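Local atomic coordinates of trans-isoprenyl diphosphate synthase (Caulobacter crescentus, PDB entry 3OYR), a protein that probably makes all-trans-octaprenyl diphosphate, the precursor of quinone side chains, by adding isopentenyl units to farnesyl diphosphate with the help of divalent metal ions. Residues B[20-31]-B[328-339]; B[259-268]-B[296-306]. One frame throughout, in Å; residues are numbered along the deposited sequence. Where two conformers were deposited one is given.

Contact 1 (B[20-31]-B[328-339]); sequences KSGSVDRLVRLA and DWREALEELADF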
loop_
_atom_site.group_PDB
_atom_site.type_symbol
_atom_site.label_atom_id
_atom_site.label_comp_id
_atom_site.label_asym_id
_atom_site.label_seq_id
_atom_site.Cartn_x
_atom_site.Cartn_y
_atom_site.Cartn_z
ATOM N N LYS B 20 7.482 12.052 -34.998
ATOM C CA LYS B 20 6.297 12.845 -34.595
ATOM C C LYS B 20 6.267 13.134 -33.098
ATOM O O LYS B 20 6.671 12.293 -32.287
ATOM C CB LYS B 20 4.993 12.155 -34.995
ATOM C CG LYS B 20 4.485 12.497 -36.393
ATOM C CD LYS B 20 3.099 11.887 -36.669
ATOM C CE LYS B 20 3.148 10.367 -36.812
ATOM N NZ LYS B 20 1.912 9.852 -37.445
ATOM N N SER B 21 5.807 14.333 -32.755
ATOM C CA SER B 21 5.697 14.782 -31.371
ATOM C C SER B 21 4.584 14.078 -30.587
ATOM O O SER B 21 4.772 13.693 -29.431
ATOM C CB SER B 21 5.458 16.295 -31.324
ATOM O OG SER B 21 6.672 17.004 -31.499
ATOM N N GLY B 22 3.425 13.919 -31.220
ATOM C CA GLY B 22 2.212 13.547 -30.505
ATOM C C GLY B 22 1.776 14.671 -29.577
ATOM O O GLY B 22 2.307 15.787 -29.644
ATOM N N SER B 23 0.811 14.361 -28.715
ATOM C CA SER B 23 0.260 15.287 -27.721
ATOM C C SER B 23 -0.695 14.491 -26.855
ATOM O O SER B 23 -1.020 13.354 -27.196
ATOM C CB SER B 23 -0.506 16.432 -28.400
ATOM O OG SER B 23 -1.381 15.927 -29.390
ATOM N N VAL B 24 -1.152 15.070 -25.744
ATOM C CA VAL B 24 -2.234 14.441 -24.974
ATOM C C VAL B 24 -3.582 15.040 -25.321
ATOM O O VAL B 24 -4.618 14.502 -24.919
ATOM C CB VAL B 24 -2.033 14.521 -23.432
ATOM C CG1 VAL B 24 -0.921 13.627 -23.017
ATOM C CG2 VAL B 24 -1.779 15.955 -22.955
ATOM N N ASP B 25 -3.555 16.139 -26.082
ATOM C CA ASP B 25 -4.712 17.013 -26.272
ATOM C C ASP B 25 -5.965 16.294 -26.728
ATOM O O ASP B 25 -7.031 16.526 -26.163
ATOM C CB ASP B 25 -4.402 18.173 -27.244
ATOM C CG ASP B 25 -3.446 19.225 -26.651
ATOM O OD1 ASP B 25 -2.915 19.036 -25.523
ATOM O OD2 ASP B 25 -3.220 20.249 -27.341
ATOM N N ARG B 26 -5.836 15.414 -27.717
ATOM C CA ARG B 26 -6.985 14.675 -28.255
ATOM C C ARG B 26 -7.554 13.699 -27.211
ATOM O O ARG B 26 -8.778 13.600 -27.035
ATOM C CB ARG B 26 -6.586 13.938 -29.541
ATOM C CG ARG B 26 -7.713 13.165 -30.225
ATOM C CD ARG B 26 -7.195 12.501 -31.486
ATOM N NE ARG B 26 -6.272 13.376 -32.201
ATOM C CZ ARG B 26 -6.617 14.169 -33.210
ATOM N NH1 ARG B 26 -5.705 14.936 -33.793
ATOM N NH2 ARG B 26 -7.870 14.190 -33.641
ATOM N N LEU B 27 -6.659 12.982 -26.523
ATOM C CA LEU B 27 -7.046 12.079 -25.440
ATOM C C LEU B 27 -7.863 12.821 -24.358
ATOM O O LEU B 27 -8.949 12.396 -24.011
ATOM C CB LEU B 27 -5.815 11.392 -24.816
ATOM C CG LEU B 27 -6.079 10.310 -23.758
ATOM C CD1 LEU B 27 -7.188 9.331 -24.166
ATOM C CD2 LEU B 27 -4.821 9.551 -23.485
ATOM N N VAL B 28 -7.329 13.929 -23.871
ATOM C CA VAL B 28 -7.923 14.713 -22.800
ATOM C C VAL B 28 -9.317 15.211 -23.183
ATOM O O VAL B 28 -10.279 15.099 -22.397
ATOM C CB VAL B 28 -6.984 15.873 -22.446
ATOM C CG1 VAL B 28 -7.678 16.927 -21.567
ATOM C CG2 VAL B 28 -5.755 15.311 -21.770
ATOM N N ARG B 29 -9.428 15.698 -24.416
ATOM C CA ARG B 29 -10.684 16.193 -24.951
ATOM C C ARG B 29 -11.724 15.081 -25.138
ATOM O O ARG B 29 -12.876 15.238 -24.742
ATOM C CB ARG B 29 -10.399 16.870 -26.280
ATOM C CG ARG B 29 -11.487 17.744 -26.813
ATOM C CD ARG B 29 -10.912 18.587 -27.932
ATOM N NE ARG B 29 -10.554 17.790 -29.110
ATOM C CZ ARG B 29 -9.330 17.696 -29.640
ATOM N NH1 ARG B 29 -8.286 18.360 -29.137
ATOM N NH2 ARG B 29 -9.152 16.941 -30.704
ATOM N N LEU B 30 -11.320 13.952 -25.715
ATOM C CA LEU B 30 -12.227 12.811 -25.854
ATOM C C LEU B 30 -12.697 12.260 -24.500
ATOM O O LEU B 30 -13.831 11.787 -24.376
ATOM C CB LEU B 30 -11.570 11.695 -26.663
ATOM C CG LEU B 30 -11.433 11.921 -28.172
ATOM C CD1 LEU B 30 -10.430 10.912 -28.697
ATOM C CD2 LEU B 30 -12.797 11.792 -28.890
ATOM N N ALA B 31 -11.829 12.348 -23.493
ATOM C CA ALA B 31 -12.086 11.738 -22.185
ATOM C C ALA B 31 -12.708 12.694 -21.144
ATOM O O ALA B 31 -13.062 12.265 -20.042
ATOM C CB ALA B 31 -10.816 11.123 -21.645
ATOM N N ASP B 328 -11.073 7.968 -33.528
ATOM C CA ASP B 328 -10.455 9.054 -32.748
ATOM C C ASP B 328 -9.759 8.576 -31.476
ATOM O O ASP B 328 -8.703 9.096 -31.113
ATOM C CB ASP B 328 -11.490 10.142 -32.396
ATOM C CG ASP B 328 -11.879 10.990 -33.595
ATOM O OD1 ASP B 328 -13.075 11.338 -33.717
ATOM O OD2 ASP B 328 -10.987 11.316 -34.409
ATOM N N TRP B 329 -10.361 7.598 -30.811
ATOM C CA TRP B 329 -9.796 7.002 -29.603
ATOM C C TRP B 329 -8.469 6.350 -29.941
ATOM O O TRP B 329 -7.458 6.583 -29.257
ATOM C CB TRP B 329 -10.746 5.957 -29.019
ATOM C CG TRP B 329 -11.875 6.553 -28.267
ATOM C CD1 TRP B 329 -13.190 6.531 -28.618
ATOM C CD2 TRP B 329 -11.793 7.282 -27.037
ATOM N NE1 TRP B 329 -13.937 7.195 -27.679
ATOM C CE2 TRP B 329 -13.106 7.674 -26.700
ATOM C CE3 TRP B 329 -10.734 7.649 -26.185
ATOM C CZ2 TRP B 329 -13.398 8.404 -25.539
ATOM C CZ3 TRP B 329 -11.025 8.361 -25.032
ATOM C CH2 TRP B 329 -12.348 8.725 -24.717
ATOM N N ARG B 330 -8.460 5.572 -31.023
ATOM C CA ARG B 330 -7.194 4.946 -31.468
ATOM C C ARG B 330 -6.098 5.962 -31.822
ATOM O O ARG B 330 -4.951 5.826 -31.369
ATOM C CB ARG B 330 -7.379 3.926 -32.589
ATOM C CG ARG B 330 -6.297 2.848 -32.509
ATOM C CD ARG B 330 -6.246 1.938 -33.707
ATOM N NE ARG B 330 -5.561 2.587 -34.813
ATOM C CZ ARG B 330 -5.471 2.080 -36.037
ATOM N NH1 ARG B 330 -6.031 0.906 -36.328
ATOM N NH2 ARG B 330 -4.819 2.755 -36.970
ATOM N N GLU B 331 -6.456 6.992 -32.587
ATOM C CA GLU B 331 -5.525 8.080 -32.895
ATOM C C GLU B 331 -4.998 8.825 -31.664
ATOM O O GLU B 331 -3.816 9.214 -31.610
ATOM C CB GLU B 331 -6.192 9.076 -33.853
ATOM C CG GLU B 331 -5.351 10.314 -34.197
ATOM C CD GLU B 331 -4.826 10.328 -35.627
ATOM O OE1 GLU B 331 -3.921 11.148 -35.905
ATOM O OE2 GLU B 331 -5.311 9.538 -36.471
ATOM N N ALA B 332 -5.877 9.059 -30.693
ATOM C CA ALA B 332 -5.498 9.672 -29.412
ATOM C C ALA B 332 -4.447 8.824 -28.676
ATOM O O ALA B 332 -3.472 9.346 -28.119
ATOM C CB ALA B 332 -6.737 9.878 -28.537
ATOM N N LEU B 333 -4.624 7.512 -28.708
ATOM C CA LEU B 333 -3.652 6.604 -28.064
ATOM C C LEU B 333 -2.337 6.499 -28.833
ATOM O O LEU B 333 -1.263 6.326 -28.251
ATOM C CB LEU B 333 -4.268 5.230 -27.841
ATOM C CG LEU B 333 -5.343 5.189 -26.752
ATOM C CD1 LEU B 333 -5.780 3.777 -26.546
ATOM C CD2 LEU B 333 -4.810 5.772 -25.441
ATOM N N GLU B 334 -2.402 6.678 -30.142
ATOM C CA GLU B 334 -1.168 6.720 -30.913
ATOM C C GLU B 334 -0.416 8.018 -30.670
ATOM O O GLU B 334 0.812 8.019 -30.531
ATOM C CB GLU B 334 -1.455 6.469 -32.383
ATOM C CG GLU B 334 -1.863 5.018 -32.624
ATOM C CD GLU B 334 -2.322 4.757 -34.047
ATOM O OE1 GLU B 334 -2.711 5.724 -34.738
ATOM O OE2 GLU B 334 -2.304 3.581 -34.467
ATOM N N GLU B 335 -1.158 9.113 -30.518
ATOM C CA GLU B 335 -0.521 10.391 -30.250
ATOM C C GLU B 335 0.091 10.409 -28.846
ATOM O O GLU B 335 1.131 11.048 -28.616
ATOM C CB GLU B 335 -1.509 11.561 -30.473
ATOM C CG GLU B 335 -1.853 11.786 -31.954
ATOM C CD GLU B 335 -2.973 12.798 -32.173
ATOM O OE1 GLU B 335 -3.737 13.085 -31.232
ATOM O OE2 GLU B 335 -3.097 13.302 -33.300
ATOM N N LEU B 336 -0.538 9.697 -27.914
ATOM C CA LEU B 336 0.003 9.571 -26.551
ATOM C C LEU B 336 1.327 8.800 -26.528
ATOM O O LEU B 336 2.253 9.151 -25.778
ATOM C CB LEU B 336 -1.020 8.924 -25.604
ATOM C CG LEU B 336 -0.578 8.582 -24.171
ATOM C CD1 LEU B 336 -0.348 9.865 -23.347
ATOM C CD2 LEU B 336 -1.581 7.685 -23.480
ATOM N N ALA B 337 1.415 7.758 -27.355
ATOM C CA ALA B 337 2.645 6.972 -27.499
ATOM C C ALA B 337 3.845 7.831 -27.919
ATOM O O ALA B 337 4.923 7.710 -27.345
ATOM C CB ALA B 337 2.419 5.804 -28.477
ATOM N N ASP B 338 3.637 8.717 -28.895
ATOM C CA ASP B 338 4.662 9.672 -29.322
ATOM C C ASP B 338 4.950 10.697 -28.254
ATOM O O ASP B 338 6.110 11.109 -28.050
ATOM C CB ASP B 338 4.232 10.353 -30.638
ATOM C CG ASP B 338 4.284 9.396 -31.827
ATOM O OD1 ASP B 338 5.038 8.395 -31.760
ATOM O OD2 ASP B 338 3.565 9.625 -32.815
ATOM N N PHE B 339 3.886 11.111 -27.559
ATOM C CA PHE B 339 4.013 12.067 -26.476
ATOM C C PHE B 339 4.852 11.519 -25.323
ATOM O O PHE B 339 5.661 12.247 -24.742
ATOM C CB PHE B 339 2.644 12.533 -25.965
ATOM C CG PHE B 339 2.736 13.541 -24.860
ATOM C CD1 PHE B 339 3.049 14.867 -25.140
ATOM C CD2 PHE B 339 2.537 13.167 -23.537
ATOM C CE1 PHE B 339 3.134 15.811 -24.120
ATOM C CE2 PHE B 339 2.632 14.105 -22.506
ATOM C CZ PHE B 339 2.919 15.425 -22.801
HETATM O O HOH W 1 7.927 10.983 -30.127
HETATM O O HOH W 2 -3.575 12.143 -27.505
#
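Leu-27 is a knob seated among Trp-329, Ala-332, Leu-333 and Leu-336. Its CD2 meets Leu-336 CD2 at 3.7 Å, while CD1 comes to the edge of the Trp-329 ring. Leu-30 covers one face of the same indole in a CH-pi contact, with CB 3.8 Å from the centroid of the six-membered ring. At the other end Val-24 CG1 lies over the face of the Phe-339 ring, 3.5 Å from CD2.

Helices 25-31 and 328-339 run roughly antiparallel at 140°, and their axes come within 8.3 Å. They pack the N-terminal and C-terminal helices of the all-helical isoprenoid synthase fold together, and Ala-75 of helix 68-79 backs Leu-27 and Leu-333.

Gly-22 CA lies against Glu-335 O of helix 328-339, 3.3 Å away. A water joins Ser-23 O to Ala-332 O.

At the polar edge, in one of its two modelled conformers, Arg-26 grips Glu-335 side-on. Arg-26 NE donates to Glu-335 OE1 at 2.7 Å in a nearly straight salt-bridge bond, from above the carboxylate plane. Arg-26 NH1 meets the syn lone pair of Glu-335 OE2 at 3.1 Å in a more bent bond, tilted from the guanidinium plane. The Arg-26 bend at chi3 (-40°) turns the guanidinium to this carboxylate; Glu-331 CG lies over one guanidinium face. Replacing Glu-335 by an alanine would probably leave the Arg-26 guanidinium without this partner and free to turn.

Contact 2 (B[259-268]-B[296-306]); sequences LPLLLAIARS and LIIGSGALDAT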
loop_
_atom_site.group_PDB
_atom_site.type_symbol
_atom_site.label_atom_id
_atom_site.label_comp_id
_atom_site.label_asym_id
_atom_site.label_seq_id
_atom_site.Cartn_x
_atom_site.Cartn_y
_atom_site.Cartn_z
ATOM N N LEU B 259 19.614 3.611 -17.269
ATOM C CA LEU B 259 20.166 3.457 -18.597
ATOM C C LEU B 259 20.994 4.650 -19.147
ATOM O O LEU B 259 22.081 4.407 -19.656
ATOM C CB LEU B 259 19.090 3.000 -19.588
ATOM C CG LEU B 259 19.605 2.513 -20.939
ATOM C CD1 LEU B 259 20.338 1.186 -20.770
ATOM C CD2 LEU B 259 18.480 2.419 -21.943
ATOM N N PRO B 260 20.511 5.921 -19.038
ATOM C CA PRO B 260 21.370 6.995 -19.583
ATOM C C PRO B 260 22.783 6.986 -18.997
ATOM O O PRO B 260 23.759 7.143 -19.744
ATOM C CB PRO B 260 20.650 8.279 -19.173
ATOM C CG PRO B 260 19.243 7.890 -18.991
ATOM C CD PRO B 260 19.221 6.459 -18.557
ATOM N N LEU B 261 22.875 6.758 -17.687
ATOM C CA LEU B 261 24.149 6.642 -16.975
ATOM C C LEU B 261 24.971 5.433 -17.421
ATOM O O LEU B 261 26.182 5.545 -17.652
ATOM C CB LEU B 261 23.904 6.569 -15.463
ATOM C CG LEU B 261 25.152 6.371 -14.598
ATOM C CD1 LEU B 261 26.024 7.594 -14.724
ATOM C CD2 LEU B 261 24.815 6.083 -13.137
ATOM N N LEU B 262 24.307 4.288 -17.531
ATOM C CA LEU B 262 24.941 3.048 -17.962
ATOM C C LEU B 262 25.526 3.155 -19.375
ATOM O O LEU B 262 26.656 2.704 -19.629
ATOM C CB LEU B 262 23.943 1.889 -17.906
ATOM C CG LEU B 262 23.409 1.384 -16.562
ATOM C CD1 LEU B 262 22.441 0.210 -16.799
ATOM C CD2 LEU B 262 24.541 0.958 -15.642
ATOM N N LEU B 263 24.754 3.756 -20.279
ATOM C CA LEU B 263 25.167 3.929 -21.658
ATOM C C LEU B 263 26.326 4.910 -21.760
ATOM O O LEU B 263 27.268 4.648 -22.500
ATOM C CB LEU B 263 24.003 4.383 -22.539
ATOM C CG LEU B 263 22.879 3.382 -22.846
ATOM C CD1 LEU B 263 21.754 4.066 -23.634
ATOM C CD2 LEU B 263 23.396 2.150 -23.599
ATOM N N ALA B 264 26.255 6.010 -21.002
ATOM C CA ALA B 264 27.324 7.010 -20.938
ATOM C C ALA B 264 28.630 6.453 -20.411
ATOM O O ALA B 264 29.687 6.754 -20.961
ATOM C CB ALA B 264 26.908 8.181 -20.097
ATOM N N ILE B 265 28.552 5.663 -19.339
ATOM C CA ILE B 265 29.705 4.937 -18.803
ATOM C C ILE B 265 30.348 4.079 -19.904
ATOM O O ILE B 265 31.573 4.079 -20.058
ATOM C CB ILE B 265 29.324 4.079 -17.555
ATOM C CG1 ILE B 265 29.069 4.979 -16.338
ATOM C CG2 ILE B 265 30.410 3.054 -17.220
ATOM C CD1 ILE B 265 28.460 4.251 -15.150
ATOM N N ALA B 266 29.511 3.405 -20.692
ATOM C CA ALA B 266 29.968 2.552 -21.789
ATOM C C ALA B 266 30.648 3.302 -22.945
ATOM O O ALA B 266 31.536 2.747 -23.593
ATOM C CB ALA B 266 28.822 1.675 -22.306
ATOM N N ARG B 267 30.244 4.545 -23.209
ATOM C CA ARG B 267 30.915 5.346 -24.244
ATOM C C ARG B 267 32.151 6.079 -23.703
ATOM O O ARG B 267 33.016 6.472 -24.484
ATOM C CB ARG B 267 29.981 6.374 -24.918
ATOM C CG ARG B 267 28.498 6.232 -24.651
ATOM C CD ARG B 267 27.748 5.426 -25.699
ATOM N NE ARG B 267 27.011 6.306 -26.606
ATOM C CZ ARG B 267 25.868 5.996 -27.216
ATOM N NH1 ARG B 267 25.293 6.880 -28.026
ATOM N NH2 ARG B 267 25.296 4.811 -27.021
ATOM N N SER B 268 32.230 6.248 -22.379
ATOM C CA SER B 268 33.213 7.147 -21.731
ATOM C C SER B 268 34.680 6.718 -21.767
ATOM O O SER B 268 35.578 7.540 -21.539
ATOM C CB SER B 268 32.812 7.431 -20.277
ATOM O OG SER B 268 31.938 8.544 -20.196
ATOM N N LEU B 296 28.361 14.763 -19.651
ATOM C CA LEU B 296 28.840 13.474 -20.167
ATOM C C LEU B 296 27.733 12.553 -20.675
ATOM O O LEU B 296 28.000 11.661 -21.476
ATOM C CB LEU B 296 29.650 12.731 -19.101
ATOM C CG LEU B 296 31.164 12.956 -19.088
ATOM C CD1 LEU B 296 31.719 12.754 -17.686
ATOM C CD2 LEU B 296 31.879 12.047 -20.097
ATOM N N ILE B 297 26.506 12.748 -20.189
ATOM C CA ILE B 297 25.360 11.958 -20.657
ATOM C C ILE B 297 24.773 12.519 -21.968
ATOM O O ILE B 297 24.413 11.743 -22.871
ATOM C CB ILE B 297 24.319 11.671 -19.512
ATOM C CG1 ILE B 297 24.835 10.512 -18.656
ATOM C CG2 ILE B 297 22.927 11.317 -20.071
ATOM C CD1 ILE B 297 24.680 10.657 -17.174
ATOM N N ILE B 298 24.699 13.851 -22.079
ATOM C CA ILE B 298 24.235 14.496 -23.321
ATOM C C ILE B 298 25.267 14.275 -24.427
ATOM O O ILE B 298 24.966 13.664 -25.457
ATOM C CB ILE B 298 23.932 16.016 -23.164
ATOM C CG1 ILE B 298 22.813 16.253 -22.139
ATOM C CG2 ILE B 298 23.546 16.643 -24.525
ATOM C CD1 ILE B 298 22.505 17.736 -21.833
ATOM N N GLY B 299 26.489 14.734 -24.174
ATOM C CA GLY B 299 27.565 14.704 -25.157
ATOM C C GLY B 299 27.940 13.355 -25.739
ATOM O O GLY B 299 28.217 13.251 -26.938
ATOM N N SER B 300 27.928 12.317 -24.903
ATOM C CA SER B 300 28.211 10.959 -25.369
ATOM C C SER B 300 27.067 10.357 -26.197
ATOM O O SER B 300 27.177 9.229 -26.676
ATOM C CB SER B 300 28.543 10.038 -24.194
ATOM O OG SER B 300 27.412 9.876 -23.356
ATOM N N GLY B 301 25.975 11.105 -26.358
ATOM C CA GLY B 301 24.801 10.635 -27.101
ATOM C C GLY B 301 23.967 9.626 -26.328
ATOM O O GLY B 301 23.085 8.978 -26.899
ATOM N N ALA B 302 24.245 9.500 -25.029
ATOM C CA ALA B 302 23.610 8.501 -24.176
ATOM C C ALA B 302 22.158 8.844 -23.909
ATOM O O ALA B 302 21.323 7.951 -23.824
ATOM C CB ALA B 302 24.352 8.359 -22.880
ATOM N N LEU B 303 21.874 10.137 -23.771
ATOM C CA LEU B 303 20.510 10.640 -23.718
ATOM C C LEU B 303 19.752 10.300 -25.008
ATOM O O LEU B 303 18.610 9.835 -24.952
ATOM C CB LEU B 303 20.513 12.147 -23.462
ATOM C CG LEU B 303 19.220 12.853 -23.019
ATOM C CD1 LEU B 303 19.525 13.877 -21.937
ATOM C CD2 LEU B 303 18.465 13.509 -24.188
ATOM N N ASP B 304 20.391 10.510 -26.159
ATOM C CA ASP B 304 19.745 10.239 -27.447
ATOM C C ASP B 304 19.434 8.768 -27.659
ATOM O O ASP B 304 18.349 8.428 -28.130
ATOM C CB ASP B 304 20.565 10.795 -28.618
ATOM C CG ASP B 304 20.429 12.303 -28.760
ATOM O OD1 ASP B 304 21.431 12.954 -29.135
ATOM O OD2 ASP B 304 19.327 12.842 -28.490
ATOM N N ALA B 305 20.386 7.909 -27.305
ATOM C CA ALA B 305 20.231 6.455 -27.425
ATOM C C ALA B 305 19.086 5.896 -26.538
ATOM O O ALA B 305 18.363 4.991 -26.958
ATOM C CB ALA B 305 21.552 5.748 -27.129
ATOM N N THR B 306 18.928 6.458 -25.338
ATOM C CA THR B 306 17.807 6.162 -24.432
ATOM C C THR B 306 16.459 6.466 -25.095
ATOM O O THR B 306 15.542 5.621 -25.097
ATOM C CB THR B 306 17.936 6.976 -23.122
ATOM O OG1 THR B 306 19.186 6.676 -22.493
ATOM C CG2 THR B 306 16.806 6.638 -22.140
#
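Ala-264 CB presses on Ile-297 CG1 at 3.4 Å, tighter than usual for two carbons. The same methyl meets Ala-302 CB at 3.8 Å. These small residues let the backbones come close, and the Ala-302 methyl also rests near Pro-260 O. Ile-297 packs beside them. Its CG1 stands anti to the carbonyl carbon (chi1 -80°), which leaves CG2 to meet Pro-260 CB while CD1 reaches Leu-261 CD1. Leu-263 CD1 touches Ala-305 CB at 3.9 Å and lies near Thr-306 OG1.

The polar part is carried by Arg-267. Arg-267 NE donates to Ser-300 O at 2.9 Å, and NH1 adds a weak bond to the same oxygen. The chain bends at chi2 and chi3 to bring the guanidinium back over the turn, where Ala-302 N lies over one of its faces.

This turn joins helix 287-299 to helix 302-320. Gly-301, with positive phi, closes the first helix in a Schellman motif and is also the N-cap of the next. Ser-300 OG bonds back to Leu-296 O at 2.7 Å, in the carbonyl plane. Thr-306 OG1 donates to Ala-302 O at 2.8 Å, and Thr-306 N reaches that oxygen from the opposite face. Further out, Tyr-237 of helix 211-238 touches Pro-260, Leu-261 and Ile-297.

The hydroxyls of Ser-300 and Thr-306 donate within their own segment, to Leu-296 O and Ala-302 O, and offer Ala-264 and Pro-260 van der Waals contact. The hydrogen bonds between the two segments come from Arg-267.

The centres of contacts 1 and 2 lie 29 Å apart, and their nearest atoms are about 11 Å apart, so they do not touch. Along the chain the order is 20-31, 259-268, 296-306 and 328-339; both segments of contact 2 fall between those of contact 1. Helix 302-320, which begins in contact 2, is followed directly by helix 328-342 of contact 1. Helix 211-238 touches both: Tyr-220 and Leu-224 meet contact 1, Leu-230 and Tyr-237 meet contact 2. This helix also carries the calcium ligand Asp-232. The two contacts therefore pack at separate places around one catalytic helix bundle, contact 1 joining the chain ends and contact 2 its later helices.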